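PDB 5T39: EvdMO1 from Micromonospora carbonacea, which probably transfers a methyl group from S-adenosylmethionine to a sugar of the antibiotic everninomicin, through this Rossmann-like methyltransferase domain of a fused methyltransferase-oxidase. Local coordinates for residues Ile130-Thr135 with Arg207-Asp212; Glu158-Leu163 with Asp190-Lys195. All coordinates share one frame; numbering follows the deposited sequence.

Followed from the N terminus, the chain first supplies residues 130-135, the turn that leaves strand 126-130 at one edge of the seven-stranded sheet. After strand 146-150, helix 159-169 begins with residues 158-163, and strand 192-198 later with residues 190-195; contact 2 joins these two and closes the shorter loop. Residues 207-212 then return to 130-135 in contact 1, so contact 2 falls wholly within the longer loop. Contact 1 ties the rim of the Rossmann-like core to the lead-in of strand 212-216 around the adenine, whereas contact 2 fixes the small antiparallel sheet to a core helix. They meet directly, Val133 CB lying 3.8 Å from Leu162 CD1.

Contact 1: residues Ile130-Thr135 with Arg207-Asp212; sequences IADVET and RGLSVD. With SAH (S-adenosyl-L-homocysteine), chain B.
Ser210 and Glu134 make the direct hydrogen bond between 130-135 and 207-212: Ser210 OG donates to Glu134 OE1 over 2.8 Å, reaching the syn side of the carboxylate 26° out of its plane. The other oxygen, OE2, takes the backbone N of Arg157, whose side-chain NE also bonds Ser210 OG, so the loop at Arg157 fastens both partners. A water 2.8 Å from Glu134 OE1, to which it may donate, accepts from Leu209 N and SAH N6.

Residues 130-135 read the edge of the adenine of S-adenosyl-L-homocysteine. SAH N6 donates to Asp132 OD1 at 3.0 Å. Val133 N donates to SAH N1 in a nearly straight bond (168°). Asp132 OD1 also receives Glu134 N at 2.9 Å, from above the carboxylate plane, closing an Asx turn that helps hold the carboxylate beside the amino group.

Van der Waals contact accompanies these bonds. The ring is sandwiched at its amino end, Leu209 CG over one face, 4.0 Å from SAH C6, and Val133 CG2 over the other, 3.6 Å from SAH N1. With CG of Asp132 swung opposite its own backbone N (chi1 178°), the carboxylate runs antiparallel past Leu209, whose CD1 touches Asp132 CG at 3.6 Å. Replacing Asp132 by an alanine would probably leave SAH N6 and Glu134 N without their shared acceptor and let the turn relax.

The amino group thus gives one proton to Asp132 and the other to the water that also takes Leu209 N; with Leu209 over the ring, both loops contact the one base.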
loop_
_atom_site.group_PDB
_atom_site.type_symbol
_atom_site.label_atom_id
_atom_site.label_comp_id
_atom_site.label_asym_id
_atom_site.label_seq_id
_atom_site.Cartn_x
_atom_site.Cartn_y
_atom_site.Cartn_z
ATOM N N ILE A 130 -4.941 10.301 -7.226
ATOM C CA ILE A 130 -3.517 10.470 -7.441
ATOM C C ILE A 130 -2.939 11.222 -6.252
ATOM O O ILE A 130 -3.542 12.174 -5.739
ATOM C CB ILE A 130 -3.269 11.227 -8.759
ATOM C CG1 ILE A 130 -1.822 11.062 -9.211
ATOM C CG2 ILE A 130 -3.647 12.711 -8.632
ATOM C CD1 ILE A 130 -1.565 9.750 -9.905
ATOM N N ALA A 131 -1.765 10.804 -5.798
ATOM C CA ALA A 131 -1.068 11.501 -4.729
ATOM C C ALA A 131 0.350 10.966 -4.651
ATOM O O ALA A 131 0.592 9.774 -4.855
ATOM C CB ALA A 131 -1.755 11.292 -3.375
ATOM N N ASP A 132 1.273 11.845 -4.285
ATOM C CA ASP A 132 2.639 11.465 -3.942
ATOM C C ASP A 132 2.732 11.553 -2.427
ATOM O O ASP A 132 2.674 12.644 -1.866
ATOM C CB ASP A 132 3.623 12.435 -4.591
ATOM C CG ASP A 132 5.072 12.134 -4.253
ATOM O OD1 ASP A 132 5.348 11.306 -3.356
ATOM O OD2 ASP A 132 5.951 12.743 -4.898
ATOM N N VAL A 133 2.857 10.408 -1.761
ATOM C CA VAL A 133 2.866 10.415 -0.302
ATOM C C VAL A 133 4.046 11.182 0.276
ATOM O O VAL A 133 4.011 11.536 1.454
ATOM C CB VAL A 133 2.787 8.998 0.317
ATOM C CG1 VAL A 133 1.524 8.284 -0.125
ATOM C CG2 VAL A 133 4.044 8.187 0.025
ATOM N N GLU A 134 5.102 11.417 -0.506
ATOM C CA GLU A 134 6.252 12.166 -0.022
ATOM C C GLU A 134 5.993 13.665 0.029
ATOM O O GLU A 134 6.739 14.374 0.706
ATOM C CB GLU A 134 7.500 11.885 -0.891
ATOM C CG GLU A 134 7.893 10.419 -1.026
ATOM C CD GLU A 134 9.283 10.212 -1.638
ATOM O OE1 GLU A 134 9.429 10.170 -2.904
ATOM O OE2 GLU A 134 10.230 10.072 -0.832
ATOM N N THR A 135 4.966 14.170 -0.662
ATOM C CA THR A 135 4.686 15.602 -0.678
ATOM C C THR A 135 3.275 15.968 -0.246
ATOM O O THR A 135 3.028 17.134 0.066
ATOM C CB THR A 135 4.939 16.195 -2.073
ATOM O OG1 THR A 135 4.042 15.587 -3.001
ATOM C CG2 THR A 135 6.375 15.952 -2.524
ATOM N N ARG A 207 7.832 1.247 -8.621
ATOM C CA ARG A 207 8.896 2.078 -8.097
ATOM C C ARG A 207 8.348 3.345 -7.467
ATOM O O ARG A 207 7.278 3.850 -7.817
ATOM C CB ARG A 207 9.863 2.444 -9.207
ATOM C CG ARG A 207 10.730 1.282 -9.586
ATOM C CD ARG A 207 11.657 1.559 -10.727
ATOM N NE ARG A 207 12.316 0.313 -11.084
ATOM C CZ ARG A 207 12.863 0.057 -12.264
ATOM N NH1 ARG A 207 12.870 0.976 -13.223
ATOM N NH2 ARG A 207 13.408 -1.127 -12.478
ATOM N N GLY A 208 9.120 3.863 -6.530
ATOM C CA GLY A 208 8.884 5.156 -5.941
ATOM C C GLY A 208 9.028 6.274 -6.948
ATOM O O GLY A 208 9.426 6.067 -8.108
ATOM N N LEU A 209 8.716 7.477 -6.491
ATOM C CA LEU A 209 8.684 8.658 -7.333
ATOM C C LEU A 209 9.951 9.492 -7.227
ATOM O O LEU A 209 10.084 10.481 -7.950
ATOM C CB LEU A 209 7.458 9.505 -7.003
ATOM C CG LEU A 209 6.128 8.780 -7.191
ATOM C CD1 LEU A 209 5.000 9.719 -6.857
ATOM C CD2 LEU A 209 5.961 8.228 -8.593
ATOM N N SER A 210 10.879 9.120 -6.356
ATOM C CA SER A 210 12.185 9.757 -6.284
ATOM C C SER A 210 13.231 8.843 -6.919
ATOM O O SER A 210 13.000 7.654 -7.119
ATOM C CB SER A 210 12.562 10.052 -4.828
ATOM O OG SER A 210 11.701 11.004 -4.217
ATOM N N VAL A 211 14.408 9.400 -7.215
ATOM C CA VAL A 211 15.461 8.580 -7.807
ATOM C C VAL A 211 16.027 7.593 -6.801
ATOM O O VAL A 211 16.647 6.598 -7.197
ATOM C CB VAL A 211 16.598 9.441 -8.407
ATOM C CG1 VAL A 211 16.077 10.315 -9.538
ATOM C CG2 VAL A 211 17.287 10.280 -7.327
ATOM N N ASP A 212 15.841 7.865 -5.507
ATOM C CA ASP A 212 16.459 7.126 -4.421
ATOM C C ASP A 212 15.408 6.713 -3.399
ATOM O O ASP A 212 14.275 7.215 -3.385
ATOM C CB ASP A 212 17.566 7.956 -3.742
ATOM C CG ASP A 212 17.113 9.351 -3.286
ATOM O OD1 ASP A 212 17.734 9.873 -2.324
ATOM O OD2 ASP A 212 16.196 9.952 -3.884
HETATM N N SAH B . 0.242 -1.768 -1.914
HETATM C CA SAH B . 0.321 -2.719 -3.021
HETATM C CB SAH B . 1.267 -2.252 -4.115
HETATM C CG SAH B . 2.711 -2.084 -3.653
HETATM S SD SAH B . 3.813 -1.634 -5.019
HETATM C C SAH B . 0.784 -4.067 -2.505
HETATM O O SAH B . 0.799 -5.051 -3.252
HETATM O OXT SAH B . 1.160 -4.160 -1.338
HETATM C "C5'" SAH B . 4.026 0.122 -4.629
HETATM C "C4'" SAH B . 2.864 1.011 -5.065
HETATM O "O4'" SAH B . 3.052 2.288 -4.452
HETATM C "C3'" SAH B . 2.805 1.228 -6.568
HETATM O "O3'" SAH B . 1.478 1.292 -7.048
HETATM C "C2'" SAH B . 3.527 2.559 -6.715
HETATM O "O2'" SAH B . 3.263 3.294 -7.897
HETATM C "C1'" SAH B . 3.081 3.281 -5.454
HETATM N N9 SAH B . 3.969 4.355 -5.013
HETATM C C8 SAH B . 5.339 4.335 -4.965
HETATM N N7 SAH B . 5.801 5.496 -4.464
HETATM C C5 SAH B . 4.713 6.269 -4.203
HETATM C C6 SAH B . 4.572 7.560 -3.701
HETATM N N6 SAH B . 5.600 8.341 -3.379
HETATM N N1 SAH B . 3.312 8.053 -3.539
HETATM C C2 SAH B . 2.228 7.298 -3.884
HETATM N N3 SAH B . 2.313 6.037 -4.402
HETATM C C4 SAH B . 3.565 5.557 -4.534
HETATM O O HOH W 1 8.397 7.715 -3.676
#

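Contact 2: residues Glu158-Leu163 with Asp190-Lys195; sequences EPWALL and DGYSVK
Trp160 and Tyr192 are brought together by different first torsions. In Trp160, CG sits between the backbone N and the carbonyl carbon (chi1 51°), which lays the indole against Tyr192. In Tyr192, CG lies opposite the carbonyl carbon (chi1 -62°), which places the CD2-CE2 side of the phenol ring over one indole face.

The ring planes are 25° from parallel but slid apart, with 4.9 Å between the centroids of the indole five-membered ring and the phenol, so overlap is slight. Tyr192 CE2 lies 3.5 Å from Trp160 CG, and Tyr192 CD2 equally close to Trp160 CD2. Asp190 CB lies toward the rim of this same face, while Glu158 CA approaches the opposite one. At the indole edge, near its plane, Val194 CG1 meets Trp160 CZ3 at 3.6 Å. The indole is therefore touched on both faces and, at the CZ3 corner, by one methyl, in a contact made by packing without a hydrogen bond between the segments.

Residues of three elements close around it: Leu189 of strand 187-189, Leu216 of strand 212-216 and Ala224 of helix 218-228 all touch Trp160. Tyr192 OH bonds Asn227 ND2 on that helix. The first turn of helix 159-169 is thereby packed against the three-stranded antiparallel sheet and helix 218-228.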
loop_
_atom_site.group_PDB
_atom_site.type_symbol
_atom_site.label_atom_id
_atom_site.label_comp_id
_atom_site.label_asym_id
_atom_site.label_seq_id
_atom_site.Cartn_x
_atom_site.Cartn_y
_atom_site.Cartn_z
ATOM N N GLU A 158 12.256 9.029 2.975
ATOM C CA GLU A 158 12.220 9.295 4.413
ATOM C C GLU A 158 11.111 8.456 5.019
ATOM O O GLU A 158 10.021 8.962 5.334
ATOM C CB GLU A 158 12.043 10.781 4.697
ATOM C CG GLU A 158 13.240 11.577 4.276
ATOM C CD GLU A 158 12.928 12.657 3.318
ATOM O OE1 GLU A 158 11.801 12.669 2.766
ATOM O OE2 GLU A 158 13.847 13.476 3.091
ATOM N N PRO A 159 11.344 7.152 5.187
ATOM C CA PRO A 159 10.257 6.272 5.647
ATOM C C PRO A 159 9.682 6.675 7.000
ATOM O O PRO A 159 8.480 6.513 7.226
ATOM C CB PRO A 159 10.917 4.886 5.661
ATOM C CG PRO A 159 12.386 5.148 5.670
ATOM C CD PRO A 159 12.556 6.390 4.836
ATOM N N TRP A 160 10.505 7.197 7.916
ATOM C CA TRP A 160 9.988 7.656 9.205
ATOM C C TRP A 160 8.925 8.727 9.032
ATOM O O TRP A 160 7.992 8.805 9.841
ATOM C CB TRP A 160 11.136 8.160 10.097
ATOM C CG TRP A 160 12.016 9.143 9.398
ATOM C CD1 TRP A 160 11.871 10.494 9.349
ATOM C CD2 TRP A 160 13.159 8.831 8.597
ATOM N NE1 TRP A 160 12.856 11.045 8.572
ATOM C CE2 TRP A 160 13.660 10.042 8.093
ATOM C CE3 TRP A 160 13.812 7.638 8.270
ATOM C CZ2 TRP A 160 14.788 10.092 7.278
ATOM C CZ3 TRP A 160 14.916 7.689 7.468
ATOM C CH2 TRP A 160 15.391 8.908 6.971
ATOM N N ALA A 161 9.056 9.572 8.010
ATOM C CA ALA A 161 8.092 10.637 7.787
ATOM C C ALA A 161 6.773 10.094 7.273
ATOM O O ALA A 161 5.721 10.665 7.570
ATOM C CB ALA A 161 8.676 11.665 6.831
ATOM N N LEU A 162 6.800 9.023 6.484
ATOM C CA LEU A 162 5.554 8.403 6.055
ATOM C C LEU A 162 4.806 7.826 7.257
ATOM O O LEU A 162 3.574 7.923 7.346
ATOM C CB LEU A 162 5.842 7.330 5.000
ATOM C CG LEU A 162 4.611 6.675 4.395
ATOM C CD1 LEU A 162 3.673 7.713 3.800
ATOM C CD2 LEU A 162 5.037 5.646 3.355
ATOM N N LEU A 163 5.536 7.233 8.203
ATOM C CA LEU A 163 4.900 6.727 9.406
ATOM C C LEU A 163 4.298 7.859 10.229
ATOM O O LEU A 163 3.197 7.722 10.767
ATOM C CB LEU A 163 5.901 5.909 10.219
ATOM C CG LEU A 163 6.455 4.678 9.502
ATOM C CD1 LEU A 163 7.527 4.024 10.345
ATOM C CD2 LEU A 163 5.372 3.668 9.133
ATOM N N ASP A 190 18.235 11.865 10.481
ATOM C CA ASP A 190 17.310 12.036 11.608
ATOM C C ASP A 190 17.536 10.970 12.678
ATOM O O ASP A 190 16.598 10.468 13.295
ATOM C CB ASP A 190 15.840 12.088 11.191
ATOM C CG ASP A 190 14.926 12.480 12.358
ATOM O OD1 ASP A 190 15.427 13.147 13.296
ATOM O OD2 ASP A 190 13.735 12.101 12.345
ATOM N N GLY A 191 18.804 10.636 12.911
ATOM C CA GLY A 191 19.149 9.662 13.918
ATOM C C GLY A 191 18.833 8.220 13.584
ATOM O O GLY A 191 19.113 7.344 14.408
ATOM N N TYR A 192 18.274 7.937 12.416
ATOM C CA TYR A 192 17.947 6.586 11.995
ATOM C C TYR A 192 19.069 6.030 11.134
ATOM O O TYR A 192 19.694 6.761 10.356
ATOM C CB TYR A 192 16.647 6.585 11.192
ATOM C CG TYR A 192 15.453 7.064 11.981
ATOM C CD1 TYR A 192 14.952 6.324 13.045
ATOM C CD2 TYR A 192 14.818 8.255 11.663
ATOM C CE1 TYR A 192 13.860 6.765 13.765
ATOM C CE2 TYR A 192 13.722 8.697 12.378
ATOM C CZ TYR A 192 13.258 7.940 13.429
ATOM O OH TYR A 192 12.167 8.336 14.166
ATOM N N SER A 193 19.327 4.732 11.275
ATOM C CA SER A 193 20.301 4.043 10.437
ATOM C C SER A 193 19.636 3.601 9.144
ATOM O O SER A 193 18.617 2.899 9.173
ATOM C CB SER A 193 20.882 2.834 11.168
ATOM O OG SER A 193 21.574 3.236 12.337
ATOM N N VAL A 194 20.222 4.019 8.017
ATOM C CA VAL A 194 19.586 3.920 6.714
ATOM C C VAL A 194 20.530 3.329 5.682
ATOM O O VAL A 194 21.725 3.645 5.647
ATOM C CB VAL A 194 19.048 5.286 6.229
ATOM C CG1 VAL A 194 17.951 5.760 7.147
ATOM C CG2 VAL A 194 20.153 6.332 6.126
ATOM N N LYS A 195 19.963 2.502 4.807
ATOM C CA LYS A 195 20.601 2.031 3.589
ATOM C C LYS A 195 20.038 2.882 2.461
ATOM O O LYS A 195 18.861 2.758 2.108
ATOM C CB LYS A 195 20.328 0.543 3.364
ATOM C CG LYS A 195 21.111 -0.016 2.187
ATOM C CD LYS A 195 21.059 -1.520 2.084
ATOM C CE LYS A 195 21.937 -2.017 0.941
ATOM N NZ LYS A 195 23.330 -1.484 1.009
#